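PDB 6T2N: glycoside hydrolase family 16 protein from Akkermansia muciniphila, which probably cleaves internal beta-galactosidic linkages in mucin O-glycans as an endo-acting O-glycanase, helping to initiate mucin breakdown in the human gut. Local coordinates for residues G50-F60 with I296-H307. Sequence-based numbering, arbitrary orientation.
With CA (calcium ion), chain C.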
ATOM      1  N   GLY A  50      24.510  -2.165  -9.084  1.00 96.72           N
ATOM      2  CA  GLY A  50      24.183  -0.756  -8.819  1.00 93.23           C
ATOM      3  C   GLY A  50      24.681  -0.323  -7.448  1.00 94.15           C
ATOM      4  O   GLY A  50      24.357   0.808  -7.052  1.00 95.10           O
ATOM      5  N   GLY A  51      25.424  -1.178  -6.726  1.00 96.77           N
ATOM      6  CA  GLY A  51      25.835  -0.927  -5.326  1.00 97.86           C
ATOM      7  C   GLY A  51      24.650  -0.572  -4.427  1.00 97.36           C
ATOM      8  O   GLY A  51      24.816   0.275  -3.519  1.00 97.20           O
ATOM      9  N   TRP A  52      23.475  -1.161  -4.686  1.00 94.55           N
ATOM     10  CA  TRP A  52      22.352  -1.273  -3.725  1.00 90.92           C
ATOM     11  C   TRP A  52      22.827  -2.071  -2.515  1.00 94.82           C
ATOM     12  O   TRP A  52      23.827  -2.786  -2.644  1.00 97.83           O
ATOM     13  CB  TRP A  52      21.184  -2.001  -4.376  1.00 89.07           C
ATOM     14  CG  TRP A  52      20.555  -1.226  -5.484  1.00 87.47           C
ATOM     15  CD1 TRP A  52      20.652  -1.457  -6.824  1.00 88.09           C
ATOM     16  CD2 TRP A  52      19.704  -0.084  -5.334  1.00 82.79           C
ATOM     17  NE1 TRP A  52      19.902  -0.545  -7.518  1.00 84.68           N
ATOM     18  CE2 TRP A  52      19.309   0.306  -6.630  1.00 81.65           C
ATOM     19  CE3 TRP A  52      19.234   0.621  -4.227  1.00 82.58           C
ATOM     20  CZ2 TRP A  52      18.490   1.402  -6.863  1.00 81.32           C
ATOM     21  CZ3 TRP A  52      18.403   1.694  -4.454  1.00 84.99           C
ATOM     22  CH2 TRP A  52      18.060   2.092  -5.755  1.00 84.20           C
ATOM     23  N   VAL A  53      22.128  -1.991  -1.387  1.00 93.81           N
ATOM     24  CA  VAL A  53      22.405  -2.889  -0.232  1.00 94.35           C
ATOM     25  C   VAL A  53      21.140  -2.951   0.624  1.00 91.35           C
ATOM     26  O   VAL A  53      20.565  -1.844   0.866  1.00 85.08           O
ATOM     27  CB  VAL A  53      23.681  -2.520   0.569  1.00 99.03           C
ATOM     28  CG1 VAL A  53      23.918  -1.037   0.757  1.00 99.95           C
ATOM     29  CG2 VAL A  53      23.711  -3.208   1.924  1.00103.38           C
ATOM     30  N   TYR A  54      20.733  -4.200   0.969  1.00 88.23           N
ATOM     31  CA  TYR A  54      19.585  -4.559   1.840  1.00 84.29           C
ATOM     32  C   TYR A  54      19.668  -3.690   3.087  1.00 81.38           C
ATOM     33  O   TYR A  54      20.749  -3.524   3.652  1.00 79.47           O
ATOM     34  CB  TYR A  54      19.592  -6.042   2.251  1.00 88.79           C
ATOM     35  CG  TYR A  54      18.281  -6.622   2.749  1.00 88.09           C
ATOM     36  CD1 TYR A  54      17.287  -6.975   1.857  1.00 88.70           C
ATOM     37  CD2 TYR A  54      18.020  -6.846   4.094  1.00 87.97           C
ATOM     38  CE1 TYR A  54      16.076  -7.506   2.274  1.00 90.91           C
ATOM     39  CE2 TYR A  54      16.816  -7.397   4.528  1.00 90.23           C
ATOM     40  CZ  TYR A  54      15.829  -7.740   3.615  1.00 92.12           C
ATOM     41  OH  TYR A  54      14.601  -8.283   3.954  1.00 88.28           O
ATOM     42  N   VAL A  55      18.533  -3.133   3.476  1.00 82.15           N
ATOM     43  CA  VAL A  55      18.403  -2.227   4.654  1.00 84.58           C
ATOM     44  C   VAL A  55      17.278  -2.738   5.559  1.00 83.22           C
ATOM     45  O   VAL A  55      17.387  -2.509   6.772  1.00 84.01           O
ATOM     46  CB  VAL A  55      18.141  -0.766   4.225  1.00 83.65           C
ATOM     47  CG1 VAL A  55      18.355   0.182   5.396  1.00 85.43           C
ATOM     48  CG2 VAL A  55      18.992  -0.340   3.028  1.00 82.46           C
ATOM     49  N   TRP A  56      16.230  -3.355   4.997  1.00 79.08           N
ATOM     50  CA  TRP A  56      15.027  -3.779   5.759  1.00 76.90           C
ATOM     51  C   TRP A  56      14.154  -4.677   4.890  1.00 75.30           C
ATOM     52  O   TRP A  56      14.157  -4.505   3.647  1.00 75.24           O
ATOM     53  CB  TRP A  56      14.269  -2.542   6.251  1.00 74.51           C
ATOM     54  CG  TRP A  56      13.153  -2.759   7.229  1.00 74.03           C
ATOM     55  CD1 TRP A  56      13.202  -2.588   8.583  1.00 75.71           C
ATOM     56  CD2 TRP A  56      11.780  -3.069   6.926  1.00 72.05           C
ATOM     57  NE1 TRP A  56      11.973  -2.805   9.145  1.00 73.24           N
ATOM     58  CE2 TRP A  56      11.080  -3.083   8.149  1.00 70.88           C
ATOM     59  CE3 TRP A  56      11.079  -3.312   5.741  1.00 70.33           C
ATOM     60  CZ2 TRP A  56       9.717  -3.334   8.212  1.00 72.08           C
ATOM     61  CZ3 TRP A  56       9.732  -3.556   5.800  1.00 68.68           C
ATOM     62  CH2 TRP A  56       9.063  -3.558   7.023  1.00 72.00           C
ATOM     63  N   GLY A  57      13.463  -5.620   5.538  1.00 77.43           N
ATOM     64  CA  GLY A  57      12.475  -6.480   4.867  1.00 75.93           C
ATOM     65  C   GLY A  57      12.101  -7.740   5.646  1.00 75.69           C
ATOM     66  O   GLY A  57      12.195  -7.826   6.909  1.00 69.17           O
ATOM     67  N   ASP A  58      11.573  -8.693   4.903  1.00 77.57           N
ATOM     68  CA  ASP A  58      10.797  -9.812   5.488  1.00 80.02           C
ATOM     69  C   ASP A  58      10.576 -10.800   4.350  1.00 80.96           C
ATOM     70  O   ASP A  58      10.084 -10.388   3.259  1.00 76.55           O
ATOM     71  CB  ASP A  58       9.497  -9.353   6.173  1.00 79.17           C
ATOM     72  CG  ASP A  58       9.066 -10.202   7.368  1.00 81.27           C
ATOM     73  OD1 ASP A  58       9.255 -11.454   7.305  1.00 79.00           O
ATOM     74  OD2 ASP A  58       8.556  -9.598   8.361  1.00 83.20           O
ATOM     75  N   GLU A  59      11.036 -12.025   4.578  1.00 84.11           N
ATOM     76  CA  GLU A  59      10.823 -13.138   3.640  1.00 84.86           C
ATOM     77  C   GLU A  59       9.664 -13.946   4.203  1.00 82.87           C
ATOM     78  O   GLU A  59       9.146 -14.764   3.462  1.00 85.49           O
ATOM     79  CB  GLU A  59      12.158 -13.841   3.421  1.00 87.83           C
ATOM     80  CG  GLU A  59      13.276 -12.833   3.170  1.00 87.31           C
ATOM     81  CD  GLU A  59      12.956 -11.892   1.952  1.00 90.20           C
ATOM     82  OE1 GLU A  59      12.865 -12.534   0.865  1.00 90.56           O
ATOM     83  OE2 GLU A  59      12.998 -10.609   2.064  1.00 82.96           O
ATOM     84  N   PHE A  60       9.221 -13.615   5.422  1.00 82.05           N
ATOM     85  CA  PHE A  60       8.038 -14.222   6.074  1.00 82.75           C
ATOM     86  C   PHE A  60       8.247 -15.714   6.192  1.00 87.51           C
ATOM     87  O   PHE A  60       7.456 -16.465   5.618  1.00 91.50           O
ATOM     88  CB  PHE A  60       6.786 -13.995   5.233  1.00 81.28           C
ATOM     89  CG  PHE A  60       6.421 -12.537   5.144  1.00 79.52           C
ATOM     90  CD1 PHE A  60       6.109 -11.826   6.302  1.00 77.59           C
ATOM     91  CD2 PHE A  60       6.437 -11.870   3.921  1.00 75.48           C
ATOM     92  CE1 PHE A  60       5.811 -10.473   6.229  1.00 73.63           C
ATOM     93  CE2 PHE A  60       6.124 -10.526   3.854  1.00 69.77           C
ATOM     94  CZ  PHE A  60       5.809  -9.839   5.008  1.00 71.06           C
ATOM     95  N   ILE A 296       1.955 -12.416  -0.029  1.00 66.00           N
ATOM     96  CA  ILE A 296       3.193 -11.609  -0.253  1.00 66.40           C
ATOM     97  C   ILE A 296       4.378 -12.536  -0.000  1.00 67.80           C
ATOM     98  O   ILE A 296       4.603 -12.916   1.180  1.00 68.35           O
ATOM     99  CB  ILE A 296       3.251 -10.367   0.657  1.00 63.77           C
ATOM    100  CG1 ILE A 296       2.158  -9.365   0.318  1.00 63.42           C
ATOM    101  CG2 ILE A 296       4.610  -9.734   0.591  1.00 65.01           C
ATOM    102  CD1 ILE A 296       0.943  -9.524   1.161  1.00 65.99           C
ATOM    103  N   ASP A 297       5.114 -12.895  -1.044  1.00 67.05           N
ATOM    104  CA  ASP A 297       6.330 -13.717  -0.824  1.00 70.51           C
ATOM    105  C   ASP A 297       7.359 -12.879  -0.039  1.00 68.06           C
ATOM    106  O   ASP A 297       7.901 -13.373   0.931  1.00 71.96           O
ATOM    107  CB  ASP A 297       6.825 -14.354  -2.120  1.00 72.31           C
ATOM    108  CG  ASP A 297       7.861 -15.437  -1.893  1.00 77.68           C
ATOM    109  OD1 ASP A 297       7.688 -16.289  -0.980  1.00 86.31           O
ATOM    110  OD2 ASP A 297       8.822 -15.438  -2.642  1.00 83.79           O
ATOM    111  N   TYR A 298       7.659 -11.651  -0.417  1.00 66.73           N
ATOM    112  CA  TYR A 298       8.673 -10.880   0.339  1.00 67.47           C
ATOM    113  C   TYR A 298       8.510  -9.365   0.177  1.00 64.70           C
ATOM    114  O   TYR A 298       7.822  -8.848  -0.746  1.00 61.47           O
ATOM    115  CB  TYR A 298      10.090 -11.337  -0.023  1.00 69.16           C
ATOM    116  CG  TYR A 298      10.488 -11.192  -1.464  1.00 70.29           C
ATOM    117  CD1 TYR A 298      10.686  -9.943  -2.050  1.00 71.46           C
ATOM    118  CD2 TYR A 298      10.711 -12.309  -2.248  1.00 72.18           C
ATOM    119  CE1 TYR A 298      11.084  -9.821  -3.378  1.00 70.76           C
ATOM    120  CE2 TYR A 298      11.120 -12.204  -3.570  1.00 73.66           C
ATOM    121  CZ  TYR A 298      11.307 -10.959  -4.135  1.00 71.51           C
ATOM    122  OH  TYR A 298      11.666 -10.884  -5.437  1.00 71.62           O
ATOM    123  N   VAL A 299       9.123  -8.682   1.135  1.00 65.19           N
ATOM    124  CA  VAL A 299       9.316  -7.212   1.142  1.00 67.79           C
ATOM    125  C   VAL A 299      10.794  -6.967   1.411  1.00 73.21           C
ATOM    126  O   VAL A 299      11.274  -7.427   2.456  1.00 83.79           O
ATOM    127  CB  VAL A 299       8.401  -6.553   2.184  1.00 65.14           C
ATOM    128  CG1 VAL A 299       8.663  -5.052   2.301  1.00 65.02           C
ATOM    129  CG2 VAL A 299       6.940  -6.860   1.874  1.00 59.44           C
ATOM    130  N   ARG A 300      11.491  -6.355   0.451  1.00 77.31           N
ATOM    131  CA  ARG A 300      12.928  -5.990   0.541  1.00 78.08           C
ATOM    132  C   ARG A 300      13.109  -4.534   0.153  1.00 77.67           C
ATOM    133  O   ARG A 300      12.749  -4.172  -1.005  1.00 75.89           O
ATOM    134  CB  ARG A 300      13.727  -6.847  -0.421  1.00 81.73           C
ATOM    135  CG  ARG A 300      13.434  -8.319  -0.221  1.00 86.41           C
ATOM    136  CD  ARG A 300      14.212  -9.115  -1.229  1.00 90.15           C
ATOM    137  NE  ARG A 300      14.060 -10.544  -1.025  1.00 88.61           N
ATOM    138  CZ  ARG A 300      14.184 -11.434  -1.988  1.00 90.58           C
ATOM    139  NH1 ARG A 300      14.435 -11.063  -3.226  1.00 93.94           N
ATOM    140  NH2 ARG A 300      14.062 -12.709  -1.729  1.00 95.74           N
ATOM    141  N   PHE A 301      13.612  -3.752   1.105  1.00 77.82           N
ATOM    142  CA  PHE A 301      14.019  -2.338   0.927  1.00 76.69           C
ATOM    143  C   PHE A 301      15.539  -2.259   0.765  1.00 77.78           C
ATOM    144  O   PHE A 301      16.214  -2.795   1.670  1.00 79.17           O
ATOM    145  CB  PHE A 301      13.613  -1.529   2.150  1.00 75.08           C
ATOM    146  CG  PHE A 301      13.903  -0.064   1.992  1.00 77.24           C
ATOM    147  CD1 PHE A 301      13.482   0.620   0.863  1.00 76.54           C
ATOM    148  CD2 PHE A 301      14.569   0.635   2.976  1.00 80.17           C
ATOM    149  CE1 PHE A 301      13.696   1.975   0.724  1.00 74.86           C
ATOM    150  CE2 PHE A 301      14.759   1.999   2.851  1.00 79.85           C
ATOM    151  CZ  PHE A 301      14.319   2.663   1.731  1.00 78.65           C
ATOM    152  N   TYR A 302      16.044  -1.641  -0.318  1.00 78.55           N
ATOM    153  CA  TYR A 302      17.503  -1.389  -0.559  1.00 82.94           C
ATOM    154  C   TYR A 302      17.829   0.110  -0.772  1.00 80.49           C
ATOM    155  O   TYR A 302      16.958   0.877  -1.242  1.00 80.76           O
ATOM    156  CB  TYR A 302      18.012  -2.131  -1.797  1.00 85.19           C
ATOM    157  CG  TYR A 302      17.868  -3.633  -1.823  1.00 86.05           C
ATOM    158  CD1 TYR A 302      16.665  -4.230  -2.165  1.00 85.48           C
ATOM    159  CD2 TYR A 302      18.953  -4.460  -1.593  1.00 86.83           C
ATOM    160  CE1 TYR A 302      16.531  -5.608  -2.249  1.00 85.55           C
ATOM    161  CE2 TYR A 302      18.839  -5.837  -1.675  1.00 87.08           C
ATOM    162  CZ  TYR A 302      17.627  -6.416  -2.011  1.00 87.75           C
ATOM    163  OH  TYR A 302      17.484  -7.774  -2.091  1.00 91.39           O
ATOM    164  N   GLN A 303      19.075   0.507  -0.476  1.00 81.40           N
ATOM    165  CA  GLN A 303      19.590   1.913  -0.584  1.00 80.06           C
ATOM    166  C   GLN A 303      21.055   1.949  -1.058  1.00 83.03           C
ATOM    167  O   GLN A 303      21.908   1.272  -0.467  1.00 83.74           O
ATOM    168  CB  GLN A 303      19.519   2.637   0.774  1.00 77.11           C
ATOM    169  CG  GLN A 303      18.091   3.050   1.191  1.00 71.55           C
ATOM    170  CD  GLN A 303      18.054   3.960   2.484  1.00 72.84           C
ATOM    171  OE1 GLN A 303      18.909   3.588   3.384  1.00 68.68           O
ATOM    172  NE2 GLN A 303      17.053   4.956   2.620  1.00 70.77           N
ATOM    173  N   THR A 304      21.370   2.772  -2.057  1.00 85.43           N
ATOM    174  CA  THR A 304      22.785   3.115  -2.377  1.00 90.58           C
ATOM    175  C   THR A 304      23.262   4.113  -1.319  1.00 92.17           C
ATOM    176  O   THR A 304      22.383   4.705  -0.629  1.00 90.50           O
ATOM    177  CB  THR A 304      22.980   3.622  -3.817  1.00 89.63           C
ATOM    178  OG1 THR A 304      22.350   4.889  -4.037  1.00 87.28           O
ATOM    179  CG2 THR A 304      22.479   2.629  -4.844  1.00 87.95           C
ATOM    180  N   LYS A 305      24.585   4.253  -1.173  1.00 95.75           N
ATOM    181  CA  LYS A 305      25.225   5.331  -0.378  1.00 99.00           C
ATOM    182  C   LYS A 305      24.460   6.620  -0.679  1.00 98.75           C
ATOM    183  O   LYS A 305      24.112   7.374   0.264  1.00 97.20           O
ATOM    184  CB  LYS A 305      26.693   5.471  -0.789  1.00104.68           C
ATOM    185  CG  LYS A 305      27.489   6.538  -0.041  1.00110.70           C
ATOM    186  CD  LYS A 305      28.464   5.989   1.001  1.00115.70           C
ATOM    187  CE  LYS A 305      29.790   5.540   0.414  1.00119.84           C
ATOM    188  NZ  LYS A 305      30.584   4.733   1.366  1.00121.84           N
ATOM    189  N   GLU A 306      24.194   6.806  -1.976  1.00 98.67           N
ATOM    190  CA  GLU A 306      23.501   7.964  -2.584  1.00 99.09           C
ATOM    191  C   GLU A 306      22.118   8.175  -1.926  1.00 91.56           C
ATOM    192  O   GLU A 306      21.818   9.319  -1.510  1.00 86.79           O
ATOM    193  CB  GLU A 306      23.449   7.690  -4.091  1.00106.69           C
ATOM    194  CG  GLU A 306      22.922   8.848  -4.927  1.00113.06           C
ATOM    195  CD  GLU A 306      23.885  10.011  -5.098  1.00118.70           C
ATOM    196  OE1 GLU A 306      24.966   9.992  -4.447  1.00124.81           O
ATOM    197  OE2 GLU A 306      23.551  10.934  -5.881  1.00117.45           O
ATOM    198  N   HIS A 307      21.284   7.126  -1.832  1.00 89.26           N
ATOM    199  CA  HIS A 307      19.842   7.205  -1.365  1.00 86.26           C
ATOM    200  C   HIS A 307      19.737   7.538   0.148  1.00 86.48           C
ATOM    201  O   HIS A 307      18.834   8.441   0.519  1.00 85.69           O
ATOM    202  CB  HIS A 307      19.029   5.913  -1.539  1.00 80.43           C
ATOM    203  CG  HIS A 307      18.746   5.668  -3.096  1.00 82.56           C
ATOM    204  ND1 HIS A 307      19.608   4.950  -3.933  1.00 87.04           N
ATOM    205  CD2 HIS A 307      17.679   6.026  -4.013  1.00 83.32           C
ATOM    206  CE1 HIS A 307      19.096   4.843  -5.237  1.00 86.95           C
ATOM    207  NE2 HIS A 307      17.913   5.546  -5.363  1.00 85.18           N
TER
HETATM  208 CA    CA C 401       9.033 -15.702   1.329  1.00113.02          CA
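Arg300 leaves the backbone with CG anti to its own carbonyl carbon and then runs extended from CG to NE, while Glu59 bends back at chi2 (-56°), and the two chains cross at about a right angle. The salt bridge is gripped side-on: NE and NH2 of Arg300 both donate to Glu59 OE1, the NH2 to OE1 bond measuring 2.9 Å. Both nitrogens reach the syn side of OE1 from the same face of the carboxylate, somewhat out of its plane, yet OE1 lies close to the guanidinium plane. The CZ of Arg300 sits over the centre of the Tyr298 ring, 3.4 Å above it. With an alanine here, the Glu59 carboxylate is likely to lose its charged mate and be freer to turn, and Tyr298 to lose the guanidinium stacked over that face. Glu59 also serves the calcium ion, through its backbone: Glu59 O lies 2.3 Å from the metal, which is bound as well by Asp297 O, Asp297 OD1 and Gly98.

Before Glu59, strand 57-58 pairs antiparallel with 296-302 at the margin of one sheet of the GH16 beta-sandwich, whose next strand, 146-153, bonds to the other side of 296-302. The register slips by one residue at a classic beta bulge, where Val55 and Trp56 both face Phe301. Val55 N donates to Phe301 O at 3.0 Å, Trp56 N only weakly, and Phe301 N returns a bond to Trp56 O at 2.7 Å.

Beyond the bulge, the edge of Tyr54 meets the face of Tyr302 in a T-shaped pair, planes at 82° and centroids 5.6 Å apart. Further along, Thr304, the N-cap of helix 305-311, places CG2 over one face of Trp52, 4.0 Å from the centroid of its six-membered ring, a CH-pi contact.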